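Local coordinates for epsin-2 (Saccharomyces cerevisiae, PDB 6ENR), which binds membranes enriched in phosphatidylinositol 3,5- and 4,5-bisphosphate and is required for endocytosis and actin localization, this chain carrying its N-terminal ENTH domain, at residues 43-46 and 50-53; 57-62 and 77-82; 63-66 and 71-74. All coordinates share one frame; numbering follows the deposited sequence.

How the contacts relate
Contacts 1 and 2 join consecutive helices of the ENTH domain, 36-45 with 49-63 and 49-63 with 70-86. Contact 1 comes first along the chain, at the turn between its two helices. Contact 2 lies near the centre of the chain, and contact 3 packs the loop after helix 49-63 against the first turn of helix 70-86. The centres of contacts 1 and 2 are about 12 Å apart, those of 2 and 3 about 9 Å, and those of 1 and 3 about 20 Å. Contact 2 touches both others: Tyr82 packs on Ala43, and Leu80 on Leu63. The contacts follow helix 49-63 from its first turn, through its C-terminal half, to the loop that leaves it.

Contact 1 (43-46 and 50-53); sequences AQRS and VDFF
Arg45 and Ser46 face Asp51 and Phe52 across a short turn in which the backbones come close: Ser46 CA lies 4.6 Å from Phe52 CA, and Arg45 CA 5.8 Å from Asp51 CA. Segment 43-46 runs off the C-terminal part of helix 36-45, and 50-53 lies in the first turn of helix 49-63, so the carbonyls of one helix end meet side chains of the next helix. Arg45 O sits 3.2 Å from Asp51 CB, a close C-H to oxygen approach. The Asp51 carboxylate then lies alongside the aliphatic part of Arg45, with OD2 3.7 Å from Arg45 CB. In Asp51, CG stands anti to the carbonyl carbon (chi1 -76°), which sets the carboxylate beside this chain. The charged ends do not pair directly: Arg45 NH1 remains 5.0 Å from Asp51 OD1, and the guanidinium and carboxylate planes are 50° apart. They are bridged instead by Thr19, whose OG1 hydrogen-bonds to both Arg45 NH1 and Asp51 OD1, while Arg45 NE forms a salt bridge with Asp41. With an alanine in place of Asp51, Thr19 would probably lose one of the two side-chain partners it bridges, and the Arg45 methylenes the carboxylate lying against them. On the other flank, Ser46 O approaches Phe52 obliquely, 3.6 Å from its CB and 3.8 Å from its CD1. Phe52 has CG anti to its own backbone N (chi1 177°), which carries the ring past this carbonyl to touch Cys91 and Trp94 of helix 89-97. The 184 Å² buried between the segments comes from such van der Waals contacts. A short connection that turns the chain sharply from helix 36-45 into helix 49-63 is in keeping with the ENTH domain, a compact superhelix of alpha-helices.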
ATOM      1  N   ALA A  43       0.017   0.433  10.977  1.00 16.10           N
ATOM      2  CA  ALA A  43      -1.320   0.029  11.224  1.00 15.46           C
ATOM      3  C   ALA A  43      -1.834   0.583  12.490  1.00 14.97           C
ATOM      4  O   ALA A  43      -2.939   1.173  12.502  1.00 14.74           O
ATOM      5  CB  ALA A  43      -1.456  -1.503  11.194  1.00 16.78           C
ATOM      6  N   GLN A  44      -1.030   0.525  13.557  1.00 15.07           N
ATOM      7  CA  GLN A  44      -1.470   1.126  14.798  1.00 17.00           C
ATOM      8  C   GLN A  44      -1.731   2.630  14.729  1.00 16.43           C
ATOM      9  O   GLN A  44      -2.712   3.177  15.282  1.00 14.49           O
ATOM     10  CB  GLN A  44      -0.491   0.869  15.892  1.00 21.52           C
ATOM     11  CG  GLN A  44      -0.430  -0.585  16.347  1.00 26.64           C
ATOM     12  CD  GLN A  44      -1.719  -1.425  16.257  1.00 31.43           C
ATOM     13  OE1 GLN A  44      -2.788  -1.119  16.872  1.00 36.63           O
ATOM     14  NE2 GLN A  44      -1.608  -2.550  15.522  1.00 38.72           N
ATOM     15  N   ARG A  45      -0.849   3.288  14.041  1.00 15.61           N
ATOM     16  CA  ARG A  45      -0.944   4.742  13.895  1.00 16.32           C
ATOM     17  C   ARG A  45      -2.105   5.193  13.043  1.00 17.04           C
ATOM     18  O   ARG A  45      -2.618   6.334  13.188  1.00 13.91           O
ATOM     19  CB  ARG A  45       0.359   5.269  13.357  1.00 17.50           C
ATOM     20  CG  ARG A  45       1.518   5.067  14.310  1.00 19.44           C
ATOM     21  CD  ARG A  45       2.716   5.789  13.804  1.00 20.41           C
ATOM     22  NE  ARG A  45       3.991   5.338  14.325  1.00 20.99           N
ATOM     23  CZ  ARG A  45       5.087   6.119  14.455  1.00 23.78           C
ATOM     24  NH1 ARG A  45       5.084   7.403  14.117  1.00 19.80           N
ATOM     25  NH2 ARG A  45       6.217   5.565  14.910  1.00 25.10           N
ATOM     26  N   SER A  46      -2.549   4.307  12.135  1.00 16.88           N
ATOM     27  CA  SER A  46      -3.649   4.608  11.240  1.00 16.40           C
ATOM     28  C   SER A  46      -4.958   4.886  11.971  1.00 15.86           C
ATOM     29  O   SER A  46      -5.842   5.514  11.410  1.00 16.04           O
ATOM     30  CB  SER A  46      -3.818   3.460  10.224  1.00 16.82           C
ATOM     31  OG  SER A  46      -4.375   2.307  10.841  1.00 18.34           O
ATOM     32  N   VAL A  50      -4.633  12.230  12.499  1.00 13.88           N
ATOM     33  CA  VAL A  50      -3.532  13.003  12.004  1.00 13.73           C
ATOM     34  C   VAL A  50      -2.496  12.083  11.399  1.00 14.53           C
ATOM     35  O   VAL A  50      -2.047  12.250  10.285  1.00 13.72           O
ATOM     36  CB  VAL A  50      -2.902  13.842  13.134  1.00 14.60           C
ATOM     37  CG1 VAL A  50      -1.563  14.487  12.684  1.00 14.93           C
ATOM     38  CG2 VAL A  50      -3.903  14.896  13.527  1.00 14.63           C
ATOM     39  N   ASP A  51      -2.159  11.024  12.116  1.00 13.88           N
ATOM     40  CA  ASP A  51      -1.231  10.047  11.487  1.00 15.10           C
ATOM     41  C   ASP A  51      -1.774   9.472  10.207  1.00 15.44           C
ATOM     42  O   ASP A  51      -1.005   9.280   9.204  1.00 17.52           O
ATOM     43  CB  ASP A  51      -0.933   8.912  12.453  1.00 14.84           C
ATOM     44  CG  ASP A  51       0.054   9.322  13.555  1.00 18.67           C
ATOM     45  OD1 ASP A  51       0.963  10.176  13.350  1.00 18.77           O
ATOM     46  OD2 ASP A  51      -0.014   8.716  14.637  1.00 23.78           O
ATOM     47  N   PHE A  52      -3.037   9.132  10.240  1.00 14.46           N
ATOM     48  CA  PHE A  52      -3.738   8.630   9.017  1.00 15.05           C
ATOM     49  C   PHE A  52      -3.540   9.575   7.859  1.00 16.30           C
ATOM     50  O   PHE A  52      -3.179   9.180   6.728  1.00 16.75           O
ATOM     51  CB  PHE A  52      -5.205   8.412   9.304  1.00 15.66           C
ATOM     52  CG  PHE A  52      -6.008   7.972   8.082  1.00 17.53           C
ATOM     53  CD1 PHE A  52      -6.167   6.617   7.769  1.00 18.90           C
ATOM     54  CD2 PHE A  52      -6.673   8.884   7.269  1.00 21.65           C
ATOM     55  CE1 PHE A  52      -6.882   6.191   6.647  1.00 18.51           C
ATOM     56  CE2 PHE A  52      -7.413   8.442   6.151  1.00 19.09           C
ATOM     57  CZ  PHE A  52      -7.498   7.103   5.838  1.00 19.77           C
ATOM     58  N   PHE A  53      -3.771  10.862   8.089  1.00 18.39           N
ATOM     59  CA  PHE A  53      -3.563  11.846   7.043  1.00 18.81           C
ATOM     60  C   PHE A  53      -2.160  11.780   6.453  1.00 17.06           C
ATOM     61  O   PHE A  53      -1.929  11.856   5.203  1.00 18.48           O
ATOM     62  CB  PHE A  53      -3.808  13.276   7.570  1.00 20.22           C
ATOM     63  CG  PHE A  53      -3.412  14.352   6.573  1.00 21.15           C
ATOM     64  CD1 PHE A  53      -4.276  14.717   5.565  1.00 23.18           C
ATOM     65  CD2 PHE A  53      -2.110  14.857   6.565  1.00 21.78           C
ATOM     66  CE1 PHE A  53      -3.917  15.730   4.666  1.00 22.23           C
ATOM     67  CE2 PHE A  53      -1.714  15.821   5.625  1.00 21.01           C
ATOM     68  CZ  PHE A  53      -2.616  16.233   4.671  1.00 20.43           C
TER

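Contact 2 (57-62 and 77-82); sequences DMLDKR and LTVLDY
Leu59 is the one residue of segment 57-62 that reaches segment 77-82 here: both its methyls meet Val79, and CD1 also reaches Leu80. The backbones stay well apart, the nearest pair being Leu59 CA and Leu80 CA at 7.9 Å, so the 129 Å² of buried surface is made by side-chain ends alone. At the start of segment 77-82, Leu77 has its CB directed away from Leu59, and its side chain packs on Ile122 and Ala126 of helix 120-134. Two residues on, Val79 points back toward helix 49-63 and makes the main contact. Its CG1 sits against both branches of Leu59, 3.7 Å from CD1 and 3.8 Å from CD2, while Val79 CB lies 4.0 Å from Leu59 CD2. The isopropyl end of Leu59 therefore rests against this one methyl with both of its arms. Two torsions produce the fit: Val79 CG1 is anti to the backbone N (chi1 171°), and Leu59 CG is anti to its carbonyl carbon (chi1 -62°), which extends the leucine across the gap. Leu80 follows with a lighter touch, its CD1 4.4 Å from Leu59 CD1, and it continues onto Trp94 and Cys95 of helix 89-97. Farther along, Tyr82 turns to helix 36-45, where its OH hydrogen-bonds to Asp40. On the Leu59 helix, the polar groups lie elsewhere around the axis: Lys61 NZ and Asp57 OD2 form a salt bridge one turn apart at 3.2 Å, and Met58 SD lies 3.3 Å above the guanidinium plane of Arg62. All three touching residues are buried. This apolar layer between consecutive helices, close to the centre of the chain, forms part of the hydrophobic core of the ENTH domain's helical superhelix.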
ATOM      1  N   ASP A  57      -1.321  10.374   2.743  1.00 18.24           N
ATOM      2  CA  ASP A  57      -0.743  11.401   1.869  1.00 20.53           C
ATOM      3  C   ASP A  57       0.474  10.853   1.122  1.00 21.83           C
ATOM      4  O   ASP A  57       0.620  11.036  -0.137  1.00 19.79           O
ATOM      5  CB  ASP A  57      -0.358  12.633   2.644  1.00 22.42           C
ATOM      6  CG  ASP A  57      -0.087  13.845   1.753  1.00 25.63           C
ATOM      7  OD1 ASP A  57      -0.926  14.224   0.903  1.00 30.36           O
ATOM      8  OD2 ASP A  57       0.936  14.429   1.958  1.00 28.45           O
ATOM      9  N   MET A  58       1.369  10.230   1.873  1.00 17.63           N
ATOM     10  CA  MET A  58       2.560   9.655   1.295  1.00 21.06           C
ATOM     11  C   MET A  58       2.269   8.474   0.417  1.00 19.53           C
ATOM     12  O   MET A  58       2.914   8.290  -0.659  1.00 19.59           O
ATOM     13  CB  MET A  58       3.555   9.210   2.379  1.00 24.02           C
ATOM     14  CG  MET A  58       4.863   8.628   1.825  1.00 28.83           C
ATOM     15  SD  MET A  58       5.702   9.681   0.608  1.00 42.05           S
ATOM     16  CE  MET A  58       5.989  11.069   1.718  1.00 40.87           C
ATOM     17  N   LEU A  59       1.357   7.622   0.865  1.00 16.06           N
ATOM     18  CA  LEU A  59       0.979   6.491   0.024  1.00 16.29           C
ATOM     19  C   LEU A  59       0.317   6.917  -1.290  1.00 16.62           C
ATOM     20  O   LEU A  59       0.581   6.347  -2.361  1.00 18.03           O
ATOM     21  CB  LEU A  59       0.130   5.508   0.777  1.00 15.77           C
ATOM     22  CG  LEU A  59       0.715   4.812   1.986  1.00 15.49           C
ATOM     23  CD1 LEU A  59      -0.317   3.949   2.694  1.00 15.89           C
ATOM     24  CD2 LEU A  59       1.910   3.959   1.543  1.00 16.17           C
ATOM     25  N   ASP A  60      -0.508   7.953  -1.231  1.00 18.57           N
ATOM     26  CA  ASP A  60      -1.111   8.476  -2.468  1.00 18.35           C
ATOM     27  C   ASP A  60      -0.034   8.915  -3.431  1.00 18.27           C
ATOM     28  O   ASP A  60      -0.103   8.581  -4.617  1.00 17.68           O
ATOM     29  CB  ASP A  60      -2.023   9.644  -2.072  1.00 21.24           C
ATOM     30  CG  ASP A  60      -2.996  10.090  -3.167  1.00 26.13           C
ATOM     31  OD1 ASP A  60      -3.204   9.388  -4.173  1.00 26.53           O
ATOM     32  OD2 ASP A  60      -3.536  11.232  -2.956  1.00 26.61           O
ATOM     33  N   LYS A  61       0.961   9.689  -2.957  1.00 19.59           N
ATOM     34  CA  LYS A  61       2.076  10.145  -3.806  1.00 19.69           C
ATOM     35  C   LYS A  61       2.881   9.026  -4.448  1.00 19.52           C
ATOM     36  O   LYS A  61       3.128   9.024  -5.674  1.00 19.99           O
ATOM     37  CB  LYS A  61       3.031  11.092  -3.034  1.00 23.71           C
ATOM     38  CG  LYS A  61       2.379  12.386  -2.567  1.00 30.94           C
ATOM     39  CD  LYS A  61       3.232  13.077  -1.481  1.00 33.16           C
ATOM     40  CE  LYS A  61       3.001  14.565  -1.404  1.00 40.17           C
ATOM     41  NZ  LYS A  61       1.584  14.945  -1.174  1.00 40.09           N
ATOM     42  N   ARG A  62       3.206   8.030  -3.645  1.00 17.30           N
ATOM     43  CA  ARG A  62       3.967   6.922  -4.071  1.00 18.00           C
ATOM     44  C   ARG A  62       3.246   5.937  -4.932  1.00 18.20           C
ATOM     45  O   ARG A  62       3.859   5.375  -5.861  1.00 18.31           O
ATOM     46  CB  ARG A  62       4.672   6.295  -2.837  1.00 18.71           C
ATOM     47  CG  ARG A  62       5.828   7.186  -2.522  1.00 20.48           C
ATOM     48  CD  ARG A  62       6.833   6.859  -1.482  1.00 23.30           C
ATOM     49  NE  ARG A  62       7.796   7.965  -1.389  1.00 24.29           N
ATOM     50  CZ  ARG A  62       8.843   7.999  -0.579  1.00 25.95           C
ATOM     51  NH1 ARG A  62       9.119   6.982   0.241  1.00 25.30           N
ATOM     52  NH2 ARG A  62       9.631   9.066  -0.584  1.00 25.24           N
ATOM     53  N   LEU A  77       1.976  -0.430  -2.249  1.00 16.71           N
ATOM     54  CA  LEU A  77       0.985  -1.480  -2.339  1.00 17.42           C
ATOM     55  C   LEU A  77       1.072  -2.463  -1.210  1.00 17.05           C
ATOM     56  O   LEU A  77       0.006  -2.899  -0.718  1.00 15.36           O
ATOM     57  CB  LEU A  77       1.016  -2.252  -3.661  1.00 20.20           C
ATOM     58  CG  LEU A  77       0.297  -1.631  -4.850  1.00 20.78           C
ATOM     59  CD1 LEU A  77       0.519  -2.496  -6.051  1.00 20.91           C
ATOM     60  CD2 LEU A  77      -1.182  -1.511  -4.575  1.00 21.46           C
ATOM     61  N   THR A  78       2.293  -2.856  -0.820  1.00 17.07           N
ATOM     62  CA  THR A  78       2.446  -3.778   0.327  1.00 16.52           C
ATOM     63  C   THR A  78       1.848  -3.158   1.588  1.00 14.99           C
ATOM     64  O   THR A  78       1.153  -3.856   2.406  1.00 16.07           O
ATOM     65  CB  THR A  78       3.925  -4.134   0.565  1.00 20.00           C
ATOM     66  OG1 THR A  78       4.448  -4.726  -0.648  1.00 20.54           O
ATOM     67  CG2 THR A  78       4.073  -5.170   1.728  1.00 20.25           C
ATOM     68  N   VAL A  79       2.185  -1.872   1.809  1.00 13.37           N
ATOM     69  CA  VAL A  79       1.637  -1.106   2.972  1.00 13.60           C
ATOM     70  C   VAL A  79       0.148  -1.074   2.902  1.00 13.13           C
ATOM     71  O   VAL A  79      -0.534  -1.297   3.890  1.00 13.06           O
ATOM     72  CB  VAL A  79       2.287   0.330   3.111  1.00 14.64           C
ATOM     73  CG1 VAL A  79       1.576   1.147   4.149  1.00 15.25           C
ATOM     74  CG2 VAL A  79       3.753   0.268   3.377  1.00 14.28           C
ATOM     75  N   LEU A  80      -0.413  -0.816   1.704  1.00 13.18           N
ATOM     76  CA  LEU A  80      -1.839  -0.688   1.617  1.00 17.21           C
ATOM     77  C   LEU A  80      -2.543  -2.046   1.935  1.00 16.76           C
ATOM     78  O   LEU A  80      -3.527  -2.110   2.677  1.00 15.60           O
ATOM     79  CB  LEU A  80      -2.159  -0.136   0.245  1.00 17.46           C
ATOM     80  CG  LEU A  80      -3.405   0.621  -0.016  1.00 20.68           C
ATOM     81  CD1 LEU A  80      -3.661   1.700   1.024  1.00 19.32           C
ATOM     82  CD2 LEU A  80      -3.371   1.138  -1.452  1.00 19.41           C
ATOM     83  N   ASP A  81      -1.968  -3.096   1.372  1.00 17.17           N
ATOM     84  CA  ASP A  81      -2.445  -4.430   1.550  1.00 18.39           C
ATOM     85  C   ASP A  81      -2.503  -4.758   3.046  1.00 16.27           C
ATOM     86  O   ASP A  81      -3.477  -5.372   3.495  1.00 17.82           O
ATOM     87  CB  ASP A  81      -1.504  -5.438   0.828  1.00 20.12           C
ATOM     88  CG  ASP A  81      -2.195  -6.741   0.427  1.00 22.05           C
ATOM     89  OD1 ASP A  81      -3.384  -6.704   0.098  1.00 22.58           O
ATOM     90  OD2 ASP A  81      -1.547  -7.809   0.390  1.00 27.99           O
ATOM     91  N   TYR A  82      -1.489  -4.349   3.817  1.00 14.54           N
ATOM     92  CA  TYR A  82      -1.438  -4.586   5.256  1.00 14.12           C
ATOM     93  C   TYR A  82      -2.483  -3.722   5.977  1.00 16.03           C
ATOM     94  O   TYR A  82      -3.248  -4.210   6.775  1.00 14.81           O
ATOM     95  CB  TYR A  82      -0.029  -4.317   5.816  1.00 14.91           C
ATOM     96  CG  TYR A  82       0.167  -4.819   7.210  1.00 15.75           C
ATOM     97  CD1 TYR A  82       0.623  -6.134   7.436  1.00 17.11           C
ATOM     98  CD2 TYR A  82      -0.073  -4.017   8.302  1.00 14.28           C
ATOM     99  CE1 TYR A  82       0.820  -6.623   8.743  1.00 18.01           C
ATOM    100  CE2 TYR A  82       0.061  -4.503   9.580  1.00 16.39           C
ATOM    101  CZ  TYR A  82       0.520  -5.832   9.771  1.00 16.71           C
ATOM    102  OH  TYR A  82       0.638  -6.280  11.012  1.00 17.79           O
TER

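Contact 3 (63-66 and 71-74); sequences LNDK and RHVA
Asp65 and His72 meet obliquely, the carboxylate approaching the imidazole at its edge and near the ring plane, with the two flat groups turned 53° against each other. His72 ND1 donates to Asp65 OD2 in a bond that is long and weak at 3.4 Å but nearly straight, with an N-H...O angle of 166°. In His72, CG anti to the carbonyl carbon carries the ring to the Asp65 side, and a chi2 of 166° turns its ND1 edge to the carboxylate. The other carboxylate oxygen is occupied within its own segment: Asp65 OD1 accepts the backbone N of Lys66 at 3.1 Å through its anti lone pair. Each oxygen thus has its own partner, and the two bonds, the His72 one being the weaker, probably limit carboxylate rotation. A negative group this near the ring would probably raise the proton affinity of His72. Beside this polar pair, Val73 packs against the backbone of the loop. Its CG2 lies 3.4 Å from Asp65 O and 4.2 Å from Asp65 CB, so the methyl touches both carbonyl and side chain. Leu63 adds a looser contact, CD2 to Val73 O at 4.1 Å; its CB points away from segment 71-74, but the end of its side chain comes nearer. The backbones are closest at this place, Leu63 CA and Val73 CA being 4.7 Å apart, and 220 Å² is buried in all. Segment 63-66 leads out of helix 49-63, and 71-74 lies in the first turn of helix 70-86, so the contact closes this interhelix connection of the ENTH domain. Around it, Leu63 packs on Val101 and Leu105 of helix 99-105, Val73 reaches Leu105 as well as Ile122 of helix 120-134, and His72 touches Asn29 in a loop.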
ATOM      1  N   LEU A  63       1.949   5.754  -4.706  1.00 18.56           N
ATOM      2  CA  LEU A  63       1.170   4.890  -5.622  1.00 18.41           C
ATOM      3  C   LEU A  63       1.033   5.480  -7.011  1.00 20.73           C
ATOM      4  O   LEU A  63       0.727   4.769  -7.949  1.00 21.47           O
ATOM      5  CB  LEU A  63      -0.199   4.615  -5.064  1.00 19.12           C
ATOM      6  CG  LEU A  63      -0.211   3.685  -3.850  1.00 19.99           C
ATOM      7  CD1 LEU A  63      -1.544   3.770  -3.148  1.00 21.57           C
ATOM      8  CD2 LEU A  63       0.010   2.233  -4.199  1.00 21.95           C
ATOM      9  N   ASN A  64       1.152   6.799  -7.108  1.00 22.27           N
ATOM     10  CA  ASN A  64       1.047   7.490  -8.362  1.00 22.96           C
ATOM     11  C   ASN A  64       2.366   7.568  -9.116  1.00 25.65           C
ATOM     12  O   ASN A  64       2.418   8.189 -10.210  1.00 28.14           O
ATOM     13  CB  ASN A  64       0.421   8.885  -8.153  1.00 24.65           C
ATOM     14  CG  ASN A  64      -1.089   8.833  -8.031  1.00 26.77           C
ATOM     15  OD1 ASN A  64      -1.759   8.661  -9.048  1.00 26.83           O
ATOM     16  ND2 ASN A  64      -1.633   8.837  -6.794  1.00 30.81           N
ATOM     17  N   ASP A  65       3.439   6.930  -8.604  1.00 23.09           N
ATOM     18  CA  ASP A  65       4.711   7.000  -9.299  1.00 24.89           C
ATOM     19  C   ASP A  65       4.806   5.984 -10.461  1.00 24.14           C
ATOM     20  O   ASP A  65       3.950   5.143 -10.661  1.00 23.70           O
ATOM     21  CB  ASP A  65       5.873   6.812  -8.344  1.00 28.01           C
ATOM     22  CG  ASP A  65       6.854   7.913  -8.437  1.00 33.01           C
ATOM     23  OD1 ASP A  65       7.387   8.168  -9.569  1.00 28.60           O
ATOM     24  OD2 ASP A  65       7.078   8.504  -7.385  1.00 36.02           O
ATOM     25  N   LYS A  66       5.801   6.161 -11.303  1.00 24.30           N
ATOM     26  CA  LYS A  66       5.914   5.333 -12.523  1.00 30.81           C
ATOM     27  C   LYS A  66       7.343   5.018 -12.874  1.00 27.33           C
ATOM     28  O   LYS A  66       8.278   5.497 -12.188  1.00 30.51           O
ATOM     29  CB  LYS A  66       5.209   6.012 -13.714  1.00 35.21           C
ATOM     30  CG  LYS A  66       4.922   7.501 -13.552  1.00 38.23           C
ATOM     31  CD  LYS A  66       3.935   7.959 -14.612  1.00 49.60           C
ATOM     32  CE  LYS A  66       2.483   7.701 -14.230  1.00 56.59           C
ATOM     33  NZ  LYS A  66       1.590   8.338 -15.249  1.00 63.43           N
ATOM     34  N   ARG A  71       9.656   0.863  -7.465  1.00 19.27           N
ATOM     35  CA  ARG A  71       9.719   0.337  -6.084  1.00 18.68           C
ATOM     36  C   ARG A  71       8.827   1.152  -5.116  1.00 17.93           C
ATOM     37  O   ARG A  71       8.313   0.554  -4.142  1.00 20.61           O
ATOM     38  CB  ARG A  71      11.152   0.319  -5.576  1.00 19.28           C
ATOM     39  CG  ARG A  71      12.054  -0.696  -6.271  1.00 22.26           C
ATOM     40  CD  ARG A  71      13.482  -0.587  -5.803  1.00 20.73           C
ATOM     41  NE  ARG A  71      14.390  -1.426  -6.550  1.00 24.69           N
ATOM     42  CZ  ARG A  71      14.929  -1.160  -7.734  1.00 26.65           C
ATOM     43  NH1 ARG A  71      14.641  -0.058  -8.441  1.00 27.54           N
ATOM     44  NH2 ARG A  71      15.742  -2.065  -8.269  1.00 26.17           N
ATOM     45  N   HIS A  72       8.632   2.455  -5.354  1.00 17.52           N
ATOM     46  CA  HIS A  72       7.700   3.245  -4.528  1.00 18.02           C
ATOM     47  C   HIS A  72       6.275   2.665  -4.564  1.00 18.46           C
ATOM     48  O   HIS A  72       5.527   2.603  -3.559  1.00 17.66           O
ATOM     49  CB  HIS A  72       7.618   4.658  -5.043  1.00 19.11           C
ATOM     50  CG  HIS A  72       8.770   5.511  -4.650  1.00 21.32           C
ATOM     51  ND1 HIS A  72       9.020   6.715  -5.245  1.00 23.68           N
ATOM     52  CD2 HIS A  72       9.701   5.361  -3.683  1.00 21.61           C
ATOM     53  CE1 HIS A  72      10.084   7.273  -4.683  1.00 27.33           C
ATOM     54  NE2 HIS A  72      10.502   6.477  -3.716  1.00 28.35           N
ATOM     55  N   VAL A  73       5.886   2.302  -5.773  1.00 17.03           N
ATOM     56  CA  VAL A  73       4.591   1.649  -5.996  1.00 15.17           C
ATOM     57  C   VAL A  73       4.438   0.316  -5.327  1.00 14.89           C
ATOM     58  O   VAL A  73       3.440   0.098  -4.628  1.00 17.56           O
ATOM     59  CB  VAL A  73       4.350   1.520  -7.494  1.00 15.34           C
ATOM     60  CG1 VAL A  73       2.948   0.981  -7.751  1.00 14.76           C
ATOM     61  CG2 VAL A  73       4.624   2.851  -8.179  1.00 14.86           C
ATOM     62  N   ALA A  74       5.370  -0.575  -5.590  1.00 14.57           N
ATOM     63  CA  ALA A  74       5.332  -1.928  -5.057  1.00 15.94           C
ATOM     64  C   ALA A  74       5.237  -1.911  -3.567  1.00 15.66           C
ATOM     65  O   ALA A  74       4.404  -2.560  -2.968  1.00 16.05           O
ATOM     66  CB  ALA A  74       6.551  -2.657  -5.500  1.00 15.92           C
TER